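PDB 4FMV: glucuronoarabinoxylan endo-1,4-beta-xylanase from Clostridium papyrosolvens, which probably cleaves internal beta-1,4 linkages of xylan as a family 30, subfamily 8 glycoside hydrolase, this chain being the catalytic part of a longer protein. Local coordinates for residues L109-D112 and K113-E116; L218-Q221 and K222-G225; Y264-T268 and W269-L273; Q375-A378 and Q379-T382. All coordinates share one frame; numbering follows the deposited sequence.

Interaction 1: residues L109-D112 and K113-E116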
loop_
_atom_site.group_PDB
_atom_site.type_symbol
_atom_site.label_atom_id
_atom_site.label_comp_id
_atom_site.label_asym_id
_atom_site.label_seq_id
_atom_site.Cartn_x
_atom_site.Cartn_y
_atom_site.Cartn_z
ATOM N N LEU A 109 -14.880 17.365 -11.691
ATOM C CA LEU A 109 -15.146 18.381 -10.667
ATOM C C LEU A 109 -15.232 19.743 -11.323
ATOM O O LEU A 109 -14.301 20.142 -12.045
ATOM C CB LEU A 109 -13.987 18.421 -9.667
ATOM C CG LEU A 109 -14.062 19.387 -8.495
ATOM C CD1 LEU A 109 -15.329 19.082 -7.649
ATOM C CD2 LEU A 109 -12.796 19.266 -7.653
ATOM N N ARG A 110 -16.332 20.462 -11.079
ATOM C CA ARG A 110 -16.453 21.831 -11.552
ATOM C C ARG A 110 -15.255 22.669 -11.086
ATOM O O ARG A 110 -14.843 22.577 -9.930
ATOM C CB ARG A 110 -17.755 22.443 -11.043
ATOM C CG ARG A 110 -18.982 21.965 -11.798
ATOM C CD ARG A 110 -20.246 22.374 -11.084
ATOM N NE ARG A 110 -20.239 23.799 -10.797
ATOM C CZ ARG A 110 -21.324 24.497 -10.482
ATOM N NH1 ARG A 110 -22.508 23.889 -10.405
ATOM N NH2 ARG A 110 -21.228 25.797 -10.237
ATOM N N TYR A 111 -14.686 23.475 -11.972
ATOM C CA TYR A 111 -13.573 24.354 -11.571
ATOM C C TYR A 111 -13.994 25.328 -10.457
ATOM O O TYR A 111 -13.210 25.647 -9.551
ATOM C CB TYR A 111 -12.990 25.135 -12.770
ATOM C CG TYR A 111 -12.236 24.289 -13.796
ATOM C CD1 TYR A 111 -12.286 22.890 -13.775
ATOM C CD2 TYR A 111 -11.459 24.900 -14.793
ATOM C CE1 TYR A 111 -11.572 22.118 -14.740
ATOM C CE2 TYR A 111 -10.753 24.141 -15.762
ATOM C CZ TYR A 111 -10.810 22.755 -15.721
ATOM O OH TYR A 111 -10.122 22.015 -16.663
ATOM N N ASP A 112 -15.241 25.779 -10.498
ATOM C CA ASP A 112 -15.718 26.696 -9.463
ATOM C C ASP A 112 -15.980 26.003 -8.125
ATOM O O ASP A 112 -16.357 26.663 -7.154
ATOM C CB ASP A 112 -16.929 27.524 -9.934
ATOM C CG ASP A 112 -18.153 26.679 -10.261
ATOM O OD1 ASP A 112 -18.133 25.435 -10.044
ATOM O OD2 ASP A 112 -19.157 27.274 -10.717
ATOM N N LYS A 113 -15.860 24.670 -8.112
ATOM C CA LYS A 113 -15.999 23.842 -6.906
ATOM C C LYS A 113 -14.698 23.390 -6.249
ATOM O O LYS A 113 -14.727 22.584 -5.322
ATOM C CB LYS A 113 -16.914 22.621 -7.144
ATOM C CG LYS A 113 -18.360 22.961 -7.513
ATOM C CD LYS A 113 -19.099 23.717 -6.409
ATOM C CE LYS A 113 -20.521 24.108 -6.837
ATOM N NZ LYS A 113 -21.338 24.538 -5.651
ATOM N N TYR A 114 -13.550 23.816 -6.761
ATOM C CA TYR A 114 -12.307 23.284 -6.211
ATOM C C TYR A 114 -12.178 23.675 -4.732
ATOM O O TYR A 114 -11.674 22.892 -3.908
ATOM C CB TYR A 114 -11.072 23.776 -6.992
ATOM C CG TYR A 114 -10.731 23.008 -8.256
ATOM C CD1 TYR A 114 -11.716 22.389 -9.020
ATOM C CD2 TYR A 114 -9.403 22.933 -8.701
ATOM C CE1 TYR A 114 -11.388 21.705 -10.198
ATOM C CE2 TYR A 114 -9.065 22.251 -9.852
ATOM C CZ TYR A 114 -10.054 21.646 -10.604
ATOM O OH TYR A 114 -9.695 20.981 -11.757
ATOM N N THR A 115 -12.612 24.891 -4.408
ATOM C CA THR A 115 -12.561 25.390 -3.020
ATOM C C THR A 115 -13.501 24.572 -2.125
ATOM O O THR A 115 -13.099 24.080 -1.071
ATOM C CB THR A 115 -12.923 26.886 -2.962
ATOM O OG1 THR A 115 -11.905 27.629 -3.647
ATOM C CG2 THR A 115 -13.022 27.376 -1.526
ATOM N N GLU A 116 -14.741 24.399 -2.574
ATOM C CA GLU A 116 -15.700 23.589 -1.839
ATOM C C GLU A 116 -15.176 22.161 -1.651
ATOM O O GLU A 116 -15.345 21.548 -0.581
ATOM C CB GLU A 116 -17.075 23.594 -2.528
ATOM C CG GLU A 116 -18.213 23.164 -1.569
ATOM C CD GLU A 116 -19.586 23.133 -2.230
ATOM O OE1 GLU A 116 -20.236 22.067 -2.207
ATOM O OE2 GLU A 116 -20.022 24.172 -2.758
HETATM O O HOH W 1 -11.759 19.466 -12.886
HETATM O O HOH W 2 -12.940 27.143 -6.685
HETATM O O HOH W 3 -15.807 26.348 -4.491
#
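The aliphatic parts of R110 and K113 run alongside one another in the same direction where strand 103-109 passes through a short 3-10 segment into helix 114-130, and charge pairing, backbone and water bonds, and apolar packing together start the helix. Charge comes first. R110 grips D112 side-on, NE reaching OD1 at 2.8 Å and NH2 reaching OD2 at 2.6 Å, and this pairing holds the guanidinium in place. K113, its chain bent at chi2 (-63°), lays CE over the centre of that guanidinium, with CE 3.8 Å from R110 CZ. K113 NZ goes on to E116 OE2 at 3.2 Å, a salt bridge met from above the carboxylate plane. Two carboxylates thus accompany two like charges, which probably eases their proximity.

Among backbone and water bonds, K113 N donates to R110 O at 3.0 Å, and a weak bond joins Y114 N to Y111 O. Waters link Y111 O to T115 N and D112 O to E116 N, so solvent partly closes the first turn.

In the apolar packing, L109 CD2 meets Y114 CD1 at 3.6 Å, while the Y111 and Y114 rings sit obliquely, their planes 64° apart. Another water joins Y114 OH to L109 O.

Y111 OH bonds E157 on helix 155-164, and E116 also pairs with K59. Helix 114-130 lies between strands 82-86 and 137-139 of the (beta/alpha)8 barrel; strand 103-109 belongs to a separate three-stranded sheet.

Interaction 2: residues L218-Q221 and K222-G225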
loop_
_atom_site.group_PDB
_atom_site.type_symbol
_atom_site.label_atom_id
_atom_site.label_comp_id
_atom_site.label_asym_id
_atom_site.label_seq_id
_atom_site.Cartn_x
_atom_site.Cartn_y
_atom_site.Cartn_z
ATOM N N LEU A 218 12.350 10.642 -11.383
ATOM C CA LEU A 218 12.023 12.028 -11.036
ATOM C C LEU A 218 11.544 12.140 -9.580
ATOM O O LEU A 218 11.940 13.048 -8.843
ATOM C CB LEU A 218 10.961 12.597 -11.974
ATOM C CG LEU A 218 10.616 14.055 -11.694
ATOM C CD1 LEU A 218 11.873 14.924 -11.759
ATOM C CD2 LEU A 218 9.566 14.563 -12.676
ATOM N N TYR A 219 10.709 11.205 -9.151
ATOM C CA TYR A 219 10.291 11.211 -7.752
ATOM C C TYR A 219 11.494 11.077 -6.831
ATOM O O TYR A 219 11.610 11.816 -5.853
ATOM C CB TYR A 219 9.290 10.094 -7.430
ATOM C CG TYR A 219 9.147 9.921 -5.929
ATOM C CD1 TYR A 219 8.322 10.770 -5.190
ATOM C CD2 TYR A 219 9.860 8.938 -5.248
ATOM C CE1 TYR A 219 8.200 10.633 -3.818
ATOM C CE2 TYR A 219 9.745 8.785 -3.865
ATOM C CZ TYR A 219 8.921 9.643 -3.167
ATOM O OH TYR A 219 8.808 9.523 -1.812
ATOM N N GLN A 220 12.387 10.129 -7.123
ATOM C CA GLN A 220 13.573 9.952 -6.277
ATOM C C GLN A 220 14.363 11.244 -6.144
ATOM O O GLN A 220 14.820 11.592 -5.061
ATOM C CB GLN A 220 14.486 8.825 -6.795
ATOM C CG GLN A 220 13.850 7.443 -6.672
ATOM C CD GLN A 220 13.435 7.111 -5.237
ATOM O OE1 GLN A 220 14.088 7.531 -4.265
ATOM N NE2 GLN A 220 12.364 6.347 -5.100
ATOM N N GLN A 221 14.525 11.970 -7.237
ATOM C CA GLN A 221 15.304 13.195 -7.150
ATOM C C GLN A 221 14.537 14.275 -6.368
ATOM O O GLN A 221 15.134 15.156 -5.764
ATOM C CB GLN A 221 15.748 13.653 -8.540
ATOM C CG GLN A 221 14.874 14.688 -9.197
ATOM C CD GLN A 221 15.581 15.358 -10.377
ATOM O OE1 GLN A 221 16.703 14.980 -10.733
ATOM N NE2 GLN A 221 14.931 16.354 -10.985
ATOM N N LYS A 222 13.208 14.178 -6.391
ATOM C CA LYS A 222 12.280 15.083 -5.694
ATOM C C LYS A 222 11.769 14.571 -4.333
ATOM O O LYS A 222 10.808 15.115 -3.796
ATOM C CB LYS A 222 11.087 15.495 -6.589
ATOM C CG LYS A 222 11.436 16.075 -7.977
ATOM C CD LYS A 222 12.063 17.454 -7.929
ATOM C CE LYS A 222 12.056 18.090 -9.324
ATOM N NZ LYS A 222 12.712 19.449 -9.393
ATOM N N SER A 223 12.317 13.465 -3.844
ATOM C CA SER A 223 11.704 12.721 -2.743
ATOM C C SER A 223 11.965 13.216 -1.314
ATOM O O SER A 223 11.496 12.592 -0.361
ATOM C CB SER A 223 12.133 11.257 -2.808
ATOM O OG SER A 223 13.540 11.144 -2.615
ATOM N N ALA A 224 12.727 14.288 -1.140
ATOM C CA ALA A 224 13.015 14.747 0.220
ATOM C C ALA A 224 11.725 15.145 0.960
ATOM O O ALA A 224 10.999 16.053 0.531
ATOM C CB ALA A 224 13.985 15.922 0.185
ATOM N N GLY A 225 11.484 14.516 2.105
ATOM C CA GLY A 225 10.287 14.790 2.883
ATOM C C GLY A 225 9.017 14.118 2.373
ATOM O O GLY A 225 7.927 14.345 2.909
HETATM O O HOH W 4 14.793 15.570 -2.915
#
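S223 sets its CB over one face of the Y219 ring at the C-terminal end of helix 217-221, a short helix of the (beta/alpha)8 barrel that leads into strand 227-232. The CH-pi contact is displaced toward the rim: CB stands 3.8 Å from the ring centroid and comes nearest to CE2 and CZ. The hydroxyl of S223 turns back to the helix, because chi1 of 64° places OG between the backbone N and the carbonyl carbon; from there it donates to Q220 O at 2.8 Å, tilted from the carbonyl plane. S223 thus grips Q220 O with both its hydroxyl and, weakly, its backbone N, while its CB lies on the Y219 ring.

K222, the first residue to leave helical geometry, still donates from its N to L218 O at 3.0 Å. Its side chain bends at chi2 (-70°) and slants past L218, with CG and CE each 4.0 Å from L218 CD1. Q221 runs alongside it, NE2 lying 3.7 Å from K222 CE. L190 of helix 183-190 touches L218, Y219 and K222. One last helical carbonyl is served by solvent: a water donates to Q221 O at 2.9 Å and accepts from A224 N at 3.0 Å.

Interaction 3: residues Y264-T268 and W269-L273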
loop_
_atom_site.group_PDB
_atom_site.type_symbol
_atom_site.label_atom_id
_atom_site.label_comp_id
_atom_site.label_asym_id
_atom_site.label_seq_id
_atom_site.Cartn_x
_atom_site.Cartn_y
_atom_site.Cartn_z
ATOM N N TYR A 264 -3.085 -3.406 -0.448
ATOM C CA TYR A 264 -4.019 -4.206 -1.223
ATOM C C TYR A 264 -5.357 -3.461 -1.397
ATOM O O TYR A 264 -5.672 -2.518 -0.682
ATOM C CB TYR A 264 -4.233 -5.588 -0.539
ATOM C CG TYR A 264 -4.835 -6.669 -1.425
ATOM C CD1 TYR A 264 -4.022 -7.500 -2.191
ATOM C CD2 TYR A 264 -6.221 -6.871 -1.483
ATOM C CE1 TYR A 264 -4.566 -8.493 -2.999
ATOM C CE2 TYR A 264 -6.780 -7.861 -2.307
ATOM C CZ TYR A 264 -5.942 -8.667 -3.054
ATOM O OH TYR A 264 -6.468 -9.631 -3.882
ATOM N N TRP A 265 -6.138 -3.918 -2.356
ATOM C CA TRP A 265 -7.500 -3.457 -2.576
ATOM C C TRP A 265 -8.427 -4.028 -1.464
ATOM O O TRP A 265 -7.968 -4.296 -0.344
ATOM C CB TRP A 265 -7.939 -3.797 -4.010
ATOM C CG TRP A 265 -9.317 -3.375 -4.428
ATOM C CD1 TRP A 265 -10.152 -4.067 -5.265
ATOM C CD2 TRP A 265 -10.031 -2.178 -4.058
ATOM N NE1 TRP A 265 -11.336 -3.383 -5.428
ATOM C CE2 TRP A 265 -11.288 -2.224 -4.698
ATOM C CE3 TRP A 265 -9.735 -1.082 -3.245
ATOM C CZ2 TRP A 265 -12.245 -1.218 -4.547
ATOM C CZ3 TRP A 265 -10.689 -0.077 -3.100
ATOM C CH2 TRP A 265 -11.928 -0.155 -3.747
ATOM N N TRP A 266 -9.734 -3.995 -1.690
ATOM C CA TRP A 266 -10.718 -4.204 -0.638
ATOM C C TRP A 266 -10.747 -5.572 0.055
ATOM O O TRP A 266 -10.297 -6.597 -0.486
ATOM C CB TRP A 266 -12.122 -3.809 -1.143
ATOM C CG TRP A 266 -12.610 -4.554 -2.358
ATOM C CD1 TRP A 266 -12.050 -5.671 -2.943
ATOM C CD2 TRP A 266 -13.758 -4.221 -3.153
ATOM N NE1 TRP A 266 -12.792 -6.052 -4.044
ATOM C CE2 TRP A 266 -13.841 -5.177 -4.196
ATOM C CE3 TRP A 266 -14.721 -3.209 -3.082
ATOM C CZ2 TRP A 266 -14.855 -5.150 -5.149
ATOM C CZ3 TRP A 266 -15.730 -3.177 -4.037
ATOM C CH2 TRP A 266 -15.791 -4.148 -5.054
ATOM N N ILE A 267 -11.278 -5.577 1.281
ATOM C CA ILE A 267 -11.130 -6.730 2.152
ATOM C C ILE A 267 -12.185 -7.816 1.973
ATOM O O ILE A 267 -11.830 -8.935 1.585
ATOM C CB ILE A 267 -11.012 -6.358 3.648
ATOM C CG1 ILE A 267 -9.708 -5.589 3.908
ATOM C CG2 ILE A 267 -11.047 -7.619 4.488
ATOM C CD1 ILE A 267 -9.760 -4.694 5.167
ATOM N N THR A 268 -13.466 -7.560 2.230
ATOM C CA THR A 268 -14.284 -8.767 2.220
ATOM C C THR A 268 -15.020 -8.861 0.896
ATOM O O THR A 268 -16.230 -8.674 0.816
ATOM C CB THR A 268 -15.339 -8.586 3.343
ATOM O OG1 THR A 268 -15.898 -7.262 3.256
ATOM C CG2 THR A 268 -14.668 -8.704 4.729
ATOM N N TRP A 269 -14.310 -9.467 -0.043
ATOM C CA TRP A 269 -14.728 -9.640 -1.433
ATOM C C TRP A 269 -13.978 -10.855 -1.960
ATOM O O TRP A 269 -12.894 -11.133 -1.464
ATOM C CB TRP A 269 -14.387 -8.387 -2.232
ATOM C CG TRP A 269 -15.245 -7.213 -1.856
ATOM C CD1 TRP A 269 -14.986 -6.262 -0.906
ATOM C CD2 TRP A 269 -16.507 -6.868 -2.434
ATOM N NE1 TRP A 269 -16.019 -5.350 -0.851
ATOM C CE2 TRP A 269 -16.957 -5.691 -1.790
ATOM C CE3 TRP A 269 -17.301 -7.437 -3.438
ATOM C CZ2 TRP A 269 -18.163 -5.082 -2.114
ATOM C CZ3 TRP A 269 -18.504 -6.828 -3.755
ATOM C CH2 TRP A 269 -18.921 -5.664 -3.098
ATOM N N PRO A 270 -14.504 -11.540 -2.985
ATOM C CA PRO A 270 -13.808 -12.688 -3.589
ATOM C C PRO A 270 -12.420 -12.369 -4.167
ATOM O O PRO A 270 -11.522 -13.211 -4.069
ATOM C CB PRO A 270 -14.749 -13.099 -4.720
ATOM C CG PRO A 270 -16.124 -12.683 -4.227
ATOM C CD PRO A 270 -15.886 -11.396 -3.488
ATOM N N ASN A 271 -12.244 -11.192 -4.769
ATOM C CA ASN A 271 -10.911 -10.789 -5.239
ATOM C C ASN A 271 -10.187 -10.046 -4.122
ATOM O O ASN A 271 -9.108 -9.478 -4.327
ATOM C CB ASN A 271 -10.969 -9.956 -6.523
ATOM C CG ASN A 271 -11.772 -8.686 -6.367
ATOM O OD1 ASN A 271 -12.625 -8.585 -5.488
ATOM N ND2 ASN A 271 -11.510 -7.703 -7.230
ATOM N N GLY A 272 -10.829 -10.021 -2.953
ATOM C CA GLY A 272 -10.272 -9.398 -1.763
ATOM C C GLY A 272 -9.479 -10.377 -0.912
ATOM O O GLY A 272 -8.841 -11.291 -1.440
ATOM N N LEU A 273 -9.377 -10.089 0.380
ATOM C CA LEU A 273 -8.660 -10.958 1.316
ATOM C C LEU A 273 -9.463 -11.850 2.277
ATOM O O LEU A 273 -8.877 -12.678 2.984
ATOM C CB LEU A 273 -7.701 -10.086 2.129
ATOM C CG LEU A 273 -6.817 -9.175 1.271
ATOM C CD1 LEU A 273 -6.026 -8.214 2.156
ATOM C CD2 LEU A 273 -5.915 -10.022 0.414
#
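W266 and W269 stack face to face, the six-membered ring of W266 on the five-membered ring of W269, with centroids 3.5 Å apart and planes only 8° from parallel. The overlap runs on at the base of the second indole, where W269 CB makes a CH-pi contact over the pyrrole part of W266. W265 meets the opposite face of W266 through its NE1, so W266 is held between two indoles, and T268 O lies over the far face of W269.

The rotation of W266 is fixed at its edge. NE1 donates to N271 OD1 at 2.9 Å in a nearly straight bond (164°), in the plane of the indole but above the plane of the amide, the two groups being turned 76° apart. N271 is offered by a type I beta turn from W269 to G272, closed by G272 N to W269 O at 2.8 Å. This turn belongs to the loop after strand 261-266, the eighth of the (beta/alpha)8 barrel, at the end where such enzymes carry their active sites.

What holds the turn lies deeper. Y264 OH donates to N271 O at 2.7 Å and is bonded as well by F235 N. L273 CD2 rests over the centre of the Y264 ring, 3.6 Å from its centroid. I267 O receives weak bonds from W269 N and L273 N, while G272 CA, carrying no side chain, passes 3.1 Å from W266 O. Farther out, Y264 and L273 pack on A21 of strand 11-22 and R283 of helix 282-291, and R283 NH1 bonds P270 O.

Interaction 4: residues Q375-A378 and Q379-T382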
loop_
_atom_site.group_PDB
_atom_site.type_symbol
_atom_site.label_atom_id
_atom_site.label_comp_id
_atom_site.label_asym_id
_atom_site.label_seq_id
_atom_site.Cartn_x
_atom_site.Cartn_y
_atom_site.Cartn_z
ATOM N N GLN A 375 16.105 -24.281 2.968
ATOM C CA GLN A 375 15.349 -24.803 1.836
ATOM C C GLN A 375 14.196 -23.855 1.535
ATOM O O GLN A 375 13.418 -23.538 2.417
ATOM C CB GLN A 375 14.761 -26.169 2.185
ATOM C CG GLN A 375 15.809 -27.256 2.352
ATOM C CD GLN A 375 16.512 -27.558 1.047
ATOM O OE1 GLN A 375 17.714 -27.311 0.909
ATOM N NE2 GLN A 375 15.759 -28.080 0.068
ATOM N N LEU A 376 14.083 -23.406 0.292
ATOM C CA LEU A 376 12.913 -22.636 -0.132
ATOM C C LEU A 376 12.000 -23.556 -0.948
ATOM O O LEU A 376 12.377 -23.990 -2.043
ATOM C CB LEU A 376 13.334 -21.439 -0.986
ATOM C CG LEU A 376 14.417 -20.516 -0.429
ATOM C CD1 LEU A 376 14.750 -19.424 -1.452
ATOM C CD2 LEU A 376 13.975 -19.923 0.922
ATOM N N PRO A 377 10.808 -23.877 -0.415
ATOM C CA PRO A 377 9.910 -24.783 -1.138
ATOM C C PRO A 377 9.527 -24.248 -2.526
ATOM O O PRO A 377 9.589 -23.031 -2.766
ATOM C CB PRO A 377 8.683 -24.852 -0.228
ATOM C CG PRO A 377 9.238 -24.579 1.165
ATOM C CD PRO A 377 10.281 -23.517 0.919
ATOM N N ALA A 378 9.149 -25.152 -3.428
ATOM C CA ALA A 378 8.642 -24.769 -4.743
ATOM C C ALA A 378 7.507 -23.780 -4.582
ATOM O O ALA A 378 6.685 -23.934 -3.694
ATOM C CB ALA A 378 8.151 -26.006 -5.519
ATOM N N GLN A 379 7.474 -22.761 -5.434
ATOM C CA GLN A 379 6.367 -21.814 -5.479
ATOM C C GLN A 379 5.904 -21.365 -4.073
ATOM O O GLN A 379 4.761 -21.571 -3.673
ATOM C CB GLN A 379 5.217 -22.416 -6.304
ATOM C CG GLN A 379 5.598 -22.649 -7.769
ATOM C CD GLN A 379 4.522 -23.394 -8.553
ATOM O OE1 GLN A 379 4.153 -24.521 -8.216
ATOM N NE2 GLN A 379 3.996 -22.751 -9.591
ATOM N N SER A 380 6.803 -20.698 -3.359
ATOM C CA SER A 380 6.594 -20.375 -1.964
ATOM C C SER A 380 7.203 -19.018 -1.687
ATOM O O SER A 380 8.125 -18.566 -2.396
ATOM C CB SER A 380 7.312 -21.403 -1.089
ATOM O OG SER A 380 8.713 -21.153 -1.098
ATOM N N ILE A 381 6.670 -18.369 -0.664
ATOM C CA ILE A 381 7.286 -17.187 -0.088
ATOM C C ILE A 381 7.593 -17.512 1.367
ATOM O O ILE A 381 6.754 -18.081 2.094
ATOM C CB ILE A 381 6.380 -15.921 -0.202
ATOM C CG1 ILE A 381 6.990 -14.738 0.575
ATOM C CG2 ILE A 381 4.954 -16.222 0.240
ATOM C CD1 ILE A 381 6.311 -13.367 0.274
ATOM N N THR A 382 8.813 -17.195 1.774
ATOM C CA THR A 382 9.265 -17.465 3.127
ATOM C C THR A 382 9.804 -16.182 3.732
ATOM O O THR A 382 10.562 -15.435 3.082
ATOM C CB THR A 382 10.396 -18.501 3.160
ATOM O OG1 THR A 382 9.931 -19.768 2.684
ATOM C CG2 THR A 382 10.935 -18.659 4.582
HETATM O O HOH W 5 11.190 -22.074 3.860
#
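P377 and S380 meet across a turn that leads into a G1 beta bulge, in which Q379 and S380 stand together against the single residue N328 of strand 321-328. Q379 takes the left-handed backbone conformation (phi 44°) that such a bulge asks of its first residue. The turn joins strands 371-376 and 380-387 of the beta-rich domain beside the barrel; these two pair with different neighbours and not with each other.

S380 carries the contact. With chi1 at 75°, OG swings toward the preceding residues and donates to P377 O at 2.7 Å, approaching from above the carbonyl plane. The same OG lies 3.5 Å from P377 CD, and S380 CB touches P377 CB at 3.8 Å, so the pyrrolidine ring flanks the hydroxyl. T382, two residues on, crosses the proline at about a right angle, its OG1 4.2 Å from P377 CD. A water ties that hydroxyl back to the other strand, 2.9 Å from T382 OG1 and 3.0 Å from Q375 O.

N328 braces the turn from outside: its ND2 bonds L376 O and, weakly, P377 O. Q379 rests on T240 and M244 of helix 240-255.

A connection closed by side-chain hydroxyls and one water, with no backbone-to-backbone hydrogen bond between the two segments, depends on the buried S380 hydroxyl spending its proton on a proline carbonyl.

How the interactions relate
Interactions 1 to 4 follow one another along the chain without touching. The first three belong to the (beta/alpha)8 barrel and its loops, the fourth to the beta-rich domain beside it. Interactions 2 and 3 lie on opposite sides of the chain's centre, their centres 31 Å apart: one precedes barrel strand 227-232, the other follows barrel strand 261-266. Interactions 1 and 4 also lie on opposite sides of that centre, their centres 52 Å apart. Interactions 3 and 4 approach to about 12 Å between nearest atoms. Local turns thus shape both domains, and helix 240-255, which precedes strand 261-266 and touches interaction 4, is one place where barrel and beta-rich domain meet.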